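Endonuclease/exonuclease/phosphatase (Leptotrichia buccalis C-1013-b, PDB 3TEB) probably hydrolyses phosphodiester bonds as a metal-dependent member of the DNase I-like endonuclease/exonuclease/phosphatase family. Local coordinates at residues Glu42-Met47 with Tyr91-Ala96; Glu108-Phe113 with Ala122-Ser127; Tyr78-Asn83 with Val97-Lys102; Cys142-Pro147 with Gly175-Asp180. All coordinates share one frame; numbering follows the deposited sequence.

Contact 1 (Glu42-Met47 with Tyr91-Ala96). With MG (magnesium ion), chain C.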
loop_
_atom_site.group_PDB
_atom_site.type_symbol
_atom_site.label_atom_id
_atom_site.label_comp_id
_atom_site.label_asym_id
_atom_site.label_seq_id
_atom_site.Cartn_x
_atom_site.Cartn_y
_atom_site.Cartn_z
ATOM N N GLU A 42 2.425 3.684 -5.980
ATOM C CA GLU A 42 2.665 4.780 -6.927
ATOM C C GLU A 42 3.486 5.874 -6.211
ATOM O O GLU A 42 3.121 7.036 -6.198
ATOM C CB GLU A 42 1.355 5.319 -7.588
ATOM C CG GLU A 42 0.561 4.308 -8.475
ATOM C CD GLU A 42 -0.435 4.968 -9.480
ATOM O OE1 GLU A 42 0.004 5.693 -10.408
ATOM O OE2 GLU A 42 -1.667 4.744 -9.381
ATOM N N VAL A 43 4.580 5.469 -5.582
ATOM C CA VAL A 43 5.497 6.401 -4.938
ATOM C C VAL A 43 6.597 6.683 -5.940
ATOM O O VAL A 43 7.291 5.761 -6.359
ATOM C CB VAL A 43 6.108 5.801 -3.652
ATOM C CG1 VAL A 43 7.211 6.680 -3.127
ATOM C CG2 VAL A 43 5.042 5.625 -2.593
ATOM N N ASN A 44 6.757 7.946 -6.328
ATOM C CA ASN A 44 7.655 8.300 -7.437
ATOM C C ASN A 44 8.843 9.143 -7.022
ATOM O O ASN A 44 8.795 9.884 -6.034
ATOM C CB ASN A 44 6.896 9.036 -8.556
ATOM C CG ASN A 44 5.714 8.244 -9.109
ATOM O OD1 ASN A 44 5.848 7.079 -9.472
ATOM N ND2 ASN A 44 4.553 8.886 -9.188
ATOM N N GLN A 45 9.911 9.019 -7.799
ATOM C CA GLN A 45 11.053 9.923 -7.720
ATOM C C GLN A 45 11.606 10.187 -9.122
ATOM O O GLN A 45 11.443 9.374 -10.038
ATOM C CB GLN A 45 12.140 9.341 -6.826
ATOM C CG GLN A 45 12.866 8.124 -7.415
ATOM C CD GLN A 45 13.861 7.495 -6.454
ATOM O OE1 GLN A 45 13.920 7.848 -5.270
ATOM N NE2 GLN A 45 14.651 6.561 -6.962
ATOM N N LEU A 46 12.259 11.327 -9.288
ATOM C CA LEU A 46 12.838 11.681 -10.576
ATOM C C LEU A 46 14.109 10.900 -10.852
ATOM O O LEU A 46 15.054 10.972 -10.075
ATOM C CB LEU A 46 13.152 13.166 -10.608
ATOM C CG LEU A 46 11.972 14.069 -10.895
ATOM C CD1 LEU A 46 12.249 15.467 -10.356
ATOM C CD2 LEU A 46 11.708 14.104 -12.386
HETATM N N MSE A 47 14.142 10.181 -11.971
HETATM C CA MSE A 47 15.313 9.390 -12.335
HETATM C C MSE A 47 16.590 10.204 -12.325
HETATM O O MSE A 47 17.682 9.664 -12.124
HETATM C CB MSE A 47 15.177 8.832 -13.735
HETATM C CG MSE A 47 13.960 8.008 -13.999
HETATM SE SE MSE A 47 14.127 7.418 -15.831
HETATM C CE MSE A 47 14.500 9.129 -16.726
ATOM N N TYR A 91 9.842 9.497 -14.161
ATOM C CA TYR A 91 9.834 9.003 -12.787
ATOM C C TYR A 91 10.199 7.515 -12.657
ATOM O O TYR A 91 9.956 6.714 -13.566
ATOM C CB TYR A 91 8.462 9.209 -12.145
ATOM C CG TYR A 91 8.066 10.637 -11.946
ATOM C CD1 TYR A 91 8.807 11.481 -11.125
ATOM C CD2 TYR A 91 6.931 11.144 -12.554
ATOM C CE1 TYR A 91 8.434 12.813 -10.938
ATOM C CE2 TYR A 91 6.550 12.460 -12.376
ATOM C CZ TYR A 91 7.302 13.295 -11.567
ATOM O OH TYR A 91 6.908 14.608 -11.391
ATOM N N ASN A 92 10.782 7.162 -11.517
ATOM C CA ASN A 92 10.805 5.784 -11.079
ATOM C C ASN A 92 9.537 5.563 -10.269
ATOM O O ASN A 92 9.211 6.359 -9.378
ATOM C CB ASN A 92 12.033 5.482 -10.206
ATOM C CG ASN A 92 13.370 5.649 -10.948
ATOM O OD1 ASN A 92 14.365 6.068 -10.338
ATOM N ND2 ASN A 92 13.407 5.310 -12.247
ATOM N N GLU A 93 8.811 4.501 -10.584
ATOM C CA GLU A 93 7.606 4.166 -9.836
ATOM C C GLU A 93 7.909 3.018 -8.887
ATOM O O GLU A 93 8.533 2.036 -9.282
ATOM C CB GLU A 93 6.465 3.793 -10.789
ATOM C CG GLU A 93 5.095 3.819 -10.126
ATOM C CD GLU A 93 3.922 3.701 -11.114
ATOM O OE1 GLU A 93 3.129 2.718 -10.982
ATOM O OE2 GLU A 93 3.787 4.584 -12.010
ATOM N N GLY A 94 7.479 3.134 -7.642
ATOM C CA GLY A 94 7.751 2.090 -6.679
ATOM C C GLY A 94 6.697 2.027 -5.608
ATOM O O GLY A 94 5.650 2.655 -5.722
ATOM N N VAL A 95 6.966 1.258 -4.565
ATOM C CA VAL A 95 6.055 1.163 -3.441
ATOM C C VAL A 95 6.867 1.429 -2.213
ATOM O O VAL A 95 8.092 1.346 -2.262
ATOM C CB VAL A 95 5.395 -0.228 -3.335
ATOM C CG1 VAL A 95 4.349 -0.413 -4.425
ATOM C CG2 VAL A 95 6.429 -1.328 -3.412
ATOM N N ALA A 96 6.204 1.766 -1.113
ATOM C CA ALA A 96 6.927 1.984 0.127
ATOM C C ALA A 96 6.139 1.523 1.335
ATOM O O ALA A 96 4.947 1.218 1.237
ATOM C CB ALA A 96 7.326 3.422 0.266
HETATM MG MG MG C . -2.821 5.602 -10.444
HETATM O O HOH W 1 3.211 1.477 -7.341
HETATM O O HOH W 2 5.250 7.190 -12.336
#
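The carbonyl oxygen of Gly94 takes two donors: Val43 N, 3.0 Å away and above the carbonyl plane, and a water that also accepts from Glu42 N, itself at too poor an angle to bond Gly94 O directly. Glu42 and Val43 both face one residue, a G1 beta bulge where strand 37-46 turns a corner beside strand 91-99 in one sheet of the DNase I-like fold. From this corner the extended Glu42 chain carries OE2 to the magnesium ion, and Asn10 ND2 bonds the same oxygen. Glu93 runs alongside, its OE1 3.9 Å from Glu42 CG, the carboxylate planes 32° apart. A second water links Glu93 OE2 to Asn44 OD1, the latter bond weak, while Asn44 ND2 reaches Ala13 O. On the other face of the sheet, Gln45 NE2 makes a straight but weak bond to Asn92 OD1 at 3.4 Å and also donates to Asp55 O; its OE1 takes Arg57 N and Asn60 ND2. Leu46 CG meets Tyr91 CE1 obliquely at 3.8 Å.

Contact 2 (Glu108-Phe113 with Ala122-Ser127)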
loop_
_atom_site.group_PDB
_atom_site.type_symbol
_atom_site.label_atom_id
_atom_site.label_comp_id
_atom_site.label_asym_id
_atom_site.label_seq_id
_atom_site.Cartn_x
_atom_site.Cartn_y
_atom_site.Cartn_z
ATOM N N GLU A 108 12.645 -6.751 -0.882
ATOM C CA GLU A 108 12.215 -6.064 -2.083
ATOM C C GLU A 108 12.374 -7.086 -3.183
ATOM O O GLU A 108 13.476 -7.606 -3.380
ATOM C CB GLU A 108 13.143 -4.890 -2.351
ATOM C CG GLU A 108 13.195 -3.890 -1.214
ATOM C CD GLU A 108 14.420 -2.985 -1.251
ATOM O OE1 GLU A 108 15.013 -2.790 -2.349
ATOM O OE2 GLU A 108 14.788 -2.454 -0.170
ATOM N N PHE A 109 11.289 -7.397 -3.886
ATOM C CA PHE A 109 11.344 -8.425 -4.931
ATOM C C PHE A 109 10.201 -8.270 -5.919
ATOM O O PHE A 109 9.197 -7.625 -5.609
ATOM C CB PHE A 109 11.291 -9.824 -4.308
ATOM C CG PHE A 109 10.023 -10.095 -3.562
ATOM C CD1 PHE A 109 9.831 -9.586 -2.281
ATOM C CD2 PHE A 109 9.008 -10.827 -4.146
ATOM C CE1 PHE A 109 8.654 -9.812 -1.598
ATOM C CE2 PHE A 109 7.835 -11.053 -3.469
ATOM C CZ PHE A 109 7.656 -10.545 -2.192
ATOM N N TYR A 110 10.354 -8.879 -7.093
ATOM C CA TYR A 110 9.317 -8.869 -8.110
ATOM C C TYR A 110 8.324 -9.964 -7.853
ATOM O O TYR A 110 8.694 -11.130 -7.711
ATOM C CB TYR A 110 9.907 -9.033 -9.512
ATOM C CG TYR A 110 10.524 -7.753 -10.038
ATOM C CD1 TYR A 110 9.723 -6.708 -10.475
ATOM C CD2 TYR A 110 11.909 -7.580 -10.077
ATOM C CE1 TYR A 110 10.285 -5.536 -10.940
ATOM C CE2 TYR A 110 12.476 -6.417 -10.538
ATOM C CZ TYR A 110 11.666 -5.391 -10.969
ATOM O OH TYR A 110 12.213 -4.208 -11.431
ATOM N N CYS A 111 7.054 -9.596 -7.791
ATOM C CA CYS A 111 5.999 -10.587 -7.725
ATOM C C CYS A 111 5.482 -10.950 -9.129
ATOM O O CYS A 111 4.593 -11.785 -9.281
ATOM C CB CYS A 111 4.866 -10.073 -6.850
ATOM S SG CYS A 111 3.856 -8.845 -7.673
ATOM N N THR A 112 6.036 -10.329 -10.156
ATOM C CA THR A 112 5.555 -10.552 -11.509
ATOM C C THR A 112 6.555 -11.347 -12.345
ATOM O O THR A 112 7.725 -11.483 -11.978
ATOM C CB THR A 112 5.253 -9.212 -12.185
ATOM O OG1 THR A 112 6.402 -8.367 -12.085
ATOM C CG2 THR A 112 4.106 -8.532 -11.489
ATOM N N PHE A 113 6.092 -11.887 -13.465
ATOM C CA PHE A 113 6.997 -12.513 -14.409
ATOM C C PHE A 113 7.930 -11.465 -15.038
ATOM O O PHE A 113 9.147 -11.679 -15.118
ATOM C CB PHE A 113 6.229 -13.278 -15.482
ATOM C CG PHE A 113 7.113 -13.927 -16.507
ATOM C CD1 PHE A 113 7.686 -15.170 -16.260
ATOM C CD2 PHE A 113 7.379 -13.287 -17.721
ATOM C CE1 PHE A 113 8.513 -15.774 -17.199
ATOM C CE2 PHE A 113 8.205 -13.880 -18.681
ATOM C CZ PHE A 113 8.770 -15.132 -18.417
ATOM N N ALA A 122 6.047 -4.785 -14.790
ATOM C CA ALA A 122 6.983 -5.263 -13.774
ATOM C C ALA A 122 6.665 -4.623 -12.433
ATOM O O ALA A 122 6.675 -3.407 -12.314
ATOM C CB ALA A 122 8.401 -4.945 -14.176
ATOM N N ARG A 123 6.375 -5.426 -11.420
ATOM C CA ARG A 123 5.999 -4.867 -10.121
ATOM C C ARG A 123 6.800 -5.456 -8.989
ATOM O O ARG A 123 6.771 -6.654 -8.761
ATOM C CB ARG A 123 4.515 -5.091 -9.848
ATOM C CG ARG A 123 3.595 -4.594 -10.933
ATOM C CD ARG A 123 3.610 -3.093 -10.981
ATOM N NE ARG A 123 2.950 -2.597 -12.182
ATOM C CZ ARG A 123 1.714 -2.110 -12.207
ATOM N NH1 ARG A 123 0.997 -2.042 -11.091
ATOM N NH2 ARG A 123 1.196 -1.685 -13.350
ATOM N N ARG A 124 7.515 -4.605 -8.278
ATOM C CA ARG A 124 8.308 -5.013 -7.131
ATOM C C ARG A 124 7.453 -4.817 -5.856
ATOM O O ARG A 124 6.662 -3.877 -5.769
ATOM C CB ARG A 124 9.593 -4.179 -7.097
ATOM C CG ARG A 124 10.692 -4.633 -6.176
ATOM C CD ARG A 124 11.945 -5.124 -6.891
ATOM N NE ARG A 124 12.663 -4.055 -7.562
ATOM C CZ ARG A 124 13.918 -4.137 -8.010
ATOM N NH1 ARG A 124 14.618 -5.240 -7.847
ATOM N NH2 ARG A 124 14.477 -3.102 -8.637
ATOM N N ILE A 125 7.596 -5.722 -4.889
ATOM C CA ILE A 125 6.875 -5.644 -3.618
ATOM C C ILE A 125 7.836 -5.276 -2.492
ATOM O O ILE A 125 9.016 -5.612 -2.533
ATOM C CB ILE A 125 6.235 -7.002 -3.304
ATOM C CG1 ILE A 125 5.355 -7.477 -4.475
ATOM C CG2 ILE A 125 5.460 -6.955 -2.021
ATOM C CD1 ILE A 125 4.016 -6.707 -4.665
ATOM N N VAL A 126 7.348 -4.570 -1.489
ATOM C CA VAL A 126 8.166 -4.311 -0.317
ATOM C C VAL A 126 7.555 -5.019 0.875
ATOM O O VAL A 126 6.368 -4.822 1.178
ATOM C CB VAL A 126 8.299 -2.815 -0.019
ATOM C CG1 VAL A 126 9.039 -2.587 1.281
ATOM C CG2 VAL A 126 9.057 -2.172 -1.116
ATOM N N SER A 127 8.354 -5.850 1.544
ATOM C CA SER A 127 7.905 -6.486 2.771
ATOM C C SER A 127 8.729 -6.055 3.965
ATOM O O SER A 127 9.896 -5.686 3.839
ATOM C CB SER A 127 7.889 -8.001 2.651
ATOM O OG SER A 127 9.189 -8.525 2.773
#
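Arg124 lies over one face of the Tyr110 ring, its guanidinium plane 21° from that of the ring. Its CD sits 4.0 Å from the Tyr110 ring centroid and close to the normal, a CH-pi contact, while NH1 comes to 3.6 Å from Tyr110 CE2, which lies over one guanidinium face. Bends at chi2 and chi3 fold the arginine back over the tyrosine. The polar ends find partners on strand 78-84, Tyr110 OH at Ser84 O and Arg124 NE at Asn83 O. This face of the antiparallel pair of strands 105-110 and 124-132 looks into the interface between the two sheets of the DNase I-like sandwich. On the other face, Ile125 CB stands over the Phe109 ring, 4.2 Å from its centroid, and Ile125 CG1 meets Cys111 CB at 3.6 Å; Ile161 of helix 154-162 touches both Ile125 and Cys111. Past the strand end, Thr112 OG1 accepts a nearly straight bond from Arg123 N (3.0 Å) and also bonds Ala114 O.

Contact 3 (Tyr78-Asn83 with Val97-Lys102)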
loop_
_atom_site.group_PDB
_atom_site.type_symbol
_atom_site.label_atom_id
_atom_site.label_comp_id
_atom_site.label_asym_id
_atom_site.label_seq_id
_atom_site.Cartn_x
_atom_site.Cartn_y
_atom_site.Cartn_z
ATOM N N TYR A 78 10.162 5.081 10.038
ATOM C CA TYR A 78 11.194 4.519 9.185
ATOM C C TYR A 78 10.652 4.232 7.797
ATOM O O TYR A 78 9.497 3.841 7.645
ATOM C CB TYR A 78 11.832 3.286 9.833
ATOM C CG TYR A 78 12.198 3.498 11.293
ATOM C CD1 TYR A 78 13.212 4.386 11.657
ATOM C CD2 TYR A 78 11.512 2.828 12.313
ATOM C CE1 TYR A 78 13.540 4.596 13.001
ATOM C CE2 TYR A 78 11.833 3.028 13.665
ATOM C CZ TYR A 78 12.851 3.912 14.002
ATOM O OH TYR A 78 13.186 4.117 15.330
ATOM N N LEU A 79 11.479 4.477 6.786
ATOM C CA LEU A 79 11.056 4.365 5.401
ATOM C C LEU A 79 11.745 3.207 4.690
ATOM O O LEU A 79 12.970 3.069 4.762
ATOM C CB LEU A 79 11.357 5.667 4.654
ATOM C CG LEU A 79 11.348 5.596 3.119
ATOM C CD1 LEU A 79 9.973 5.247 2.556
ATOM C CD2 LEU A 79 11.840 6.880 2.531
ATOM N N HIS A 80 10.963 2.393 3.987
ATOM C CA HIS A 80 11.524 1.353 3.132
ATOM C C HIS A 80 10.849 1.436 1.786
ATOM O O HIS A 80 9.619 1.373 1.702
ATOM C CB HIS A 80 11.334 -0.020 3.762
ATOM C CG HIS A 80 11.654 -0.042 5.221
ATOM N ND1 HIS A 80 12.916 -0.325 5.702
ATOM C CD2 HIS A 80 10.886 0.229 6.307
ATOM C CE1 HIS A 80 12.902 -0.257 7.024
ATOM N NE2 HIS A 80 11.682 0.076 7.416
ATOM N N TRP A 81 11.649 1.599 0.740
ATOM C CA TRP A 81 11.116 1.875 -0.576
ATOM C C TRP A 81 11.782 0.995 -1.587
ATOM O O TRP A 81 12.921 0.574 -1.409
ATOM C CB TRP A 81 11.350 3.346 -0.941
ATOM C CG TRP A 81 10.904 3.745 -2.350
ATOM C CD1 TRP A 81 9.644 4.118 -2.747
ATOM C CD2 TRP A 81 11.722 3.812 -3.518
ATOM N NE1 TRP A 81 9.629 4.409 -4.100
ATOM C CE2 TRP A 81 10.888 4.225 -4.596
ATOM C CE3 TRP A 81 13.069 3.561 -3.760
ATOM C CZ2 TRP A 81 11.358 4.388 -5.885
ATOM C CZ3 TRP A 81 13.540 3.723 -5.040
ATOM C CH2 TRP A 81 12.684 4.141 -6.094
ATOM N N SER A 82 11.072 0.726 -2.670
ATOM C CA SER A 82 11.650 -0.045 -3.740
ATOM C C SER A 82 11.116 0.377 -5.085
ATOM O O SER A 82 9.911 0.539 -5.244
ATOM C CB SER A 82 11.365 -1.522 -3.521
ATOM O OG SER A 82 12.160 -2.299 -4.401
ATOM N N ASN A 83 12.014 0.528 -6.051
ATOM C CA ASN A 83 11.631 0.923 -7.408
ATOM C C ASN A 83 11.062 -0.274 -8.167
ATOM O O ASN A 83 11.551 -1.388 -7.981
ATOM C CB ASN A 83 12.847 1.552 -8.112
ATOM C CG ASN A 83 12.790 1.451 -9.626
ATOM O OD1 ASN A 83 12.093 2.208 -10.297
ATOM N ND2 ASN A 83 13.564 0.526 -10.173
ATOM N N VAL A 97 6.824 1.435 2.468
ATOM C CA VAL A 97 6.188 1.187 3.747
ATOM C C VAL A 97 6.826 2.145 4.730
ATOM O O VAL A 97 8.045 2.275 4.766
ATOM C CB VAL A 97 6.454 -0.249 4.252
ATOM C CG1 VAL A 97 5.844 -0.441 5.623
ATOM C CG2 VAL A 97 5.913 -1.295 3.290
ATOM N N ILE A 98 6.014 2.839 5.508
ATOM C CA ILE A 98 6.532 3.617 6.632
ATOM C C ILE A 98 6.138 2.908 7.922
ATOM O O ILE A 98 5.061 2.302 7.994
ATOM C CB ILE A 98 5.936 5.034 6.687
ATOM C CG1 ILE A 98 6.119 5.785 5.357
ATOM C CG2 ILE A 98 6.525 5.810 7.851
ATOM C CD1 ILE A 98 7.538 6.226 5.042
ATOM N N THR A 99 6.987 2.971 8.942
ATOM C CA THR A 99 6.625 2.331 10.196
ATOM C C THR A 99 7.151 3.018 11.434
ATOM O O THR A 99 8.237 3.584 11.420
ATOM C CB THR A 99 6.920 0.786 10.201
ATOM O OG1 THR A 99 6.488 0.227 11.450
ATOM C CG2 THR A 99 8.389 0.459 9.949
ATOM N N ARG A 100 6.338 2.950 12.486
ATOM C CA ARG A 100 6.654 3.392 13.841
ATOM C C ARG A 100 7.591 2.423 14.552
ATOM O O ARG A 100 8.278 2.806 15.512
ATOM C CB ARG A 100 5.372 3.413 14.652
ATOM C CG ARG A 100 4.876 4.738 15.069
ATOM C CD ARG A 100 3.492 4.593 15.671
ATOM N NE ARG A 100 3.513 3.821 16.913
ATOM C CZ ARG A 100 2.450 3.251 17.480
ATOM N NH1 ARG A 100 1.249 3.353 16.931
ATOM N NH2 ARG A 100 2.591 2.556 18.602
ATOM N N HIS A 101 7.582 1.168 14.097
ATOM C CA HIS A 101 8.311 0.076 14.728
ATOM C C HIS A 101 9.614 -0.245 14.042
ATOM O O HIS A 101 9.728 -0.118 12.834
ATOM C CB HIS A 101 7.468 -1.185 14.692
ATOM C CG HIS A 101 6.146 -1.041 15.369
ATOM N ND1 HIS A 101 6.017 -0.972 16.739
ATOM C CD2 HIS A 101 4.895 -0.952 14.866
ATOM C CE1 HIS A 101 4.739 -0.844 17.051
ATOM N NE2 HIS A 101 4.037 -0.825 15.931
ATOM N N LYS A 102 10.590 -0.696 14.818
ATOM C CA LYS A 102 11.822 -1.251 14.266
ATOM C C LYS A 102 11.553 -2.638 13.682
ATOM O O LYS A 102 10.549 -3.258 14.024
ATOM C CB LYS A 102 12.896 -1.281 15.341
ATOM C CG LYS A 102 13.277 0.113 15.761
ATOM C CD LYS A 102 14.305 0.156 16.867
ATOM C CE LYS A 102 14.791 1.601 17.039
ATOM N NZ LYS A 102 15.534 1.801 18.323
#
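Main-chain bonds carry the pairing of Tyr78-His80 with Val97-Thr99. Tyr78 and Thr99 form one antiparallel hydrogen-bonded pair, with Tyr78 N to Thr99 O at 2.8 Å, and His80 and Val97 form the next, with Val97 N to His80 O at 2.9 Å. Apolar contact follows at the non-hydrogen-bonded pair between them, where Leu79 CD1 and Ile98 CD1 meet at 3.6 Å as the two side chains pass at a slant. On the opposite face Thr99 CG2 points to the edge of the His80 ring, 4.2 Å from NE2. The Tyr78 ring leans along the chain beyond the strand, with His101 O near its plane at the edge and OH 3.4 Å from Lys102 CE. With an alanine here, Lys102 CG and CE would probably lose the CE2 and OH atoms they lie against, and the lysine chain would be freer to swing. The polar groups of Thr99 and His101 are satisfied elsewhere: a chi1 of -178° puts Thr99 OG1 anti to the backbone N, where it accepts from His101 N in an ST turn and also bonds Asp36 O, and His101 NE2 bonds Asp36 OD1. Strand 78-84 borders its sheet, so this hairpin edge is held by backbone bonds, with side chains adding mostly apolar contact.

Contact 4 (Cys142-Pro147 with Gly175-Asp180)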
loop_
_atom_site.group_PDB
_atom_site.type_symbol
_atom_site.label_atom_id
_atom_site.label_comp_id
_atom_site.label_asym_id
_atom_site.label_seq_id
_atom_site.Cartn_x
_atom_site.Cartn_y
_atom_site.Cartn_z
ATOM N N CYS A 142 1.624 -3.733 -1.939
ATOM C CA CYS A 142 1.433 -4.306 -3.266
ATOM C C CYS A 142 0.708 -3.374 -4.187
ATOM O O CYS A 142 -0.223 -2.683 -3.770
ATOM C CB CYS A 142 0.600 -5.570 -3.201
ATOM S SG CYS A 142 0.886 -6.550 -1.748
ATOM N N HIS A 143 1.129 -3.383 -5.449
ATOM C CA HIS A 143 0.420 -2.694 -6.507
ATOM C C HIS A 143 0.417 -3.562 -7.758
ATOM O O HIS A 143 1.409 -3.620 -8.490
ATOM C CB HIS A 143 1.032 -1.316 -6.772
ATOM C CG HIS A 143 0.344 -0.561 -7.862
ATOM N ND1 HIS A 143 1.022 0.241 -8.747
ATOM C CD2 HIS A 143 -0.959 -0.515 -8.230
ATOM C CE1 HIS A 143 0.161 0.773 -9.597
ATOM N NE2 HIS A 143 -1.047 0.330 -9.304
HETATM N N MSE A 144 -0.716 -4.225 -7.989
HETATM C CA MSE A 144 -0.839 -5.271 -9.007
HETATM C C MSE A 144 -1.319 -4.733 -10.337
HETATM O O MSE A 144 -1.819 -3.617 -10.418
HETATM C CB MSE A 144 -1.808 -6.365 -8.546
HETATM C CG MSE A 144 -1.649 -6.788 -7.093
HETATM SE SE MSE A 144 0.071 -7.626 -6.694
HETATM C CE MSE A 144 -0.160 -9.246 -7.740
ATOM N N ASN A 145 -1.174 -5.554 -11.372
ATOM C CA ASN A 145 -1.696 -5.254 -12.694
ATOM C C ASN A 145 -3.197 -5.524 -12.766
ATOM O O ASN A 145 -3.765 -6.143 -11.853
ATOM C CB ASN A 145 -0.975 -6.102 -13.742
ATOM C CG ASN A 145 0.514 -5.842 -13.777
ATOM O OD1 ASN A 145 0.959 -4.746 -14.117
ATOM N ND2 ASN A 145 1.297 -6.855 -13.431
ATOM N N LEU A 146 -3.837 -5.068 -13.847
ATOM C CA LEU A 146 -5.241 -5.393 -14.097
ATOM C C LEU A 146 -5.409 -6.910 -14.168
ATOM O O LEU A 146 -4.519 -7.611 -14.649
ATOM C CB LEU A 146 -5.731 -4.732 -15.387
ATOM C CG LEU A 146 -5.739 -3.196 -15.446
ATOM C CD1 LEU A 146 -5.913 -2.720 -16.884
ATOM C CD2 LEU A 146 -6.796 -2.564 -14.527
ATOM N N PRO A 147 -6.544 -7.430 -13.676
ATOM C CA PRO A 147 -6.755 -8.880 -13.661
ATOM C C PRO A 147 -6.752 -9.467 -15.066
ATOM O O PRO A 147 -6.274 -10.580 -15.270
ATOM C CB PRO A 147 -8.147 -9.027 -13.045
ATOM C CG PRO A 147 -8.400 -7.737 -12.346
ATOM C CD PRO A 147 -7.717 -6.704 -13.166
ATOM N N GLY A 175 -2.639 -3.044 -0.368
ATOM C CA GLY A 175 -2.490 -2.154 -1.508
ATOM C C GLY A 175 -3.501 -2.199 -2.637
ATOM O O GLY A 175 -4.630 -2.679 -2.493
ATOM N N ASP A 176 -3.062 -1.674 -3.775
ATOM C CA ASP A 176 -3.912 -1.474 -4.926
ATOM C C ASP A 176 -3.890 -2.718 -5.786
ATOM O O ASP A 176 -2.849 -3.072 -6.334
ATOM C CB ASP A 176 -3.410 -0.274 -5.715
ATOM C CG ASP A 176 -4.316 0.086 -6.883
ATOM O OD1 ASP A 176 -5.481 -0.398 -6.940
ATOM O OD2 ASP A 176 -3.853 0.871 -7.748
ATOM N N PHE A 177 -5.039 -3.375 -5.905
ATOM C CA PHE A 177 -5.119 -4.640 -6.629
ATOM C C PHE A 177 -5.756 -4.517 -8.006
ATOM O O PHE A 177 -5.836 -5.513 -8.745
ATOM C CB PHE A 177 -5.826 -5.703 -5.786
ATOM C CG PHE A 177 -4.952 -6.294 -4.731
ATOM C CD1 PHE A 177 -4.661 -5.573 -3.566
ATOM C CD2 PHE A 177 -4.385 -7.563 -4.907
ATOM C CE1 PHE A 177 -3.818 -6.108 -2.582
ATOM C CE2 PHE A 177 -3.539 -8.117 -3.930
ATOM C CZ PHE A 177 -3.253 -7.385 -2.766
ATOM N N ASN A 178 -6.183 -3.297 -8.354
ATOM C CA ASN A 178 -6.853 -3.019 -9.624
ATOM C C ASN A 178 -8.014 -3.954 -9.916
ATOM O O ASN A 178 -8.199 -4.365 -11.059
ATOM C CB ASN A 178 -5.861 -3.094 -10.782
ATOM C CG ASN A 178 -5.052 -1.830 -10.944
ATOM O OD1 ASN A 178 -5.590 -0.720 -10.932
ATOM N ND2 ASN A 178 -3.748 -1.992 -11.122
ATOM N N THR A 179 -8.788 -4.289 -8.887
ATOM C CA THR A 179 -9.871 -5.262 -9.013
ATOM C C THR A 179 -11.099 -4.828 -8.232
ATOM O O THR A 179 -11.044 -4.675 -7.019
ATOM C CB THR A 179 -9.424 -6.637 -8.515
ATOM O OG1 THR A 179 -8.304 -7.073 -9.285
ATOM C CG2 THR A 179 -10.530 -7.646 -8.672
ATOM N N ASP A 180 -12.208 -4.635 -8.932
ATOM C CA ASP A 180 -13.429 -4.189 -8.288
ATOM C C ASP A 180 -14.176 -5.351 -7.642
ATOM O O ASP A 180 -14.642 -6.263 -8.331
ATOM C CB ASP A 180 -14.328 -3.469 -9.294
ATOM C CG ASP A 180 -15.374 -2.577 -8.623
ATOM O OD1 ASP A 180 -15.296 -2.361 -7.386
ATOM O OD2 ASP A 180 -16.277 -2.082 -9.344
#
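Met144, a selenomethionine here, lies alongside Phe177, its CG 3.6 Å from ring atom CD2. A turn of -64° at chi2 helps carry SE to 5.2 Å from the Phe177 centroid, an oblique Met-aromatic contact, and Cys142 SG approaches the same ring obliquely from farther off. Phe232 meets the Phe177 ring edge-to-face. Beside this apolar cluster the backbones run parallel: Met144 N donates to Asp176 O at 2.9 Å, and Asp176 N donates weakly to Cys142 O. His143 and Asp176 point the same way, their ring and carboxylate planes 14° apart; NE2 of His143 is 3.3 Å from Asp176 OD2, but the angle is too poor for a hydrogen bond. Farther on, Asn178 ND2 donates to Met144 O in a bent bond (133° at the hydrogen), tilted from the carbonyl plane, and Asn178 N bonds weakly to Asp176 OD1. An alanine in place of Asn178 would probably leave Met144 O without its amide donor and open a gap beside Leu46 CD2 of Leu146. Pro147 packs against Thr179, whose OG1 bonds Phe177 O. The sequence Gly175-Asp176-Phe177-Asn178 is the GDFN signature of the DNase I-like family. Its position is consistent with a place in the active site: the Asp176 side chain lies about 6 Å from the magnesium ion, and that of His143 about 4 Å from that of the metal ligand Glu42, so the end of strand 135-143 and the loop after strand 170-174 probably line the site.

Along the chain, contacts 1 and 3 interleave, contact 2 follows both and contact 4 comes last. Contacts 1 and 3 share strand 91-99, which lies between strands 37-46 and 78-84 in one sheet, and their centres are 14 Å apart. Contacts 2 and 4 lie on or at the end of the second sheet, joined through the neighbouring strands 124-132 and 135-143, their centres 13 Å apart. The sheets meet where Val95 of contact 1 packs on Val126 of contact 2, and where Ser82 of contact 3 touches Arg124 and Val126. Contacts 1 and 4, 17 Å apart between centres, come together at Glu42 and His143, consistent with both sheets contributing residues around the magnesium site. Contact 3 lies away from it, its centre 21 Å from that of contact 4.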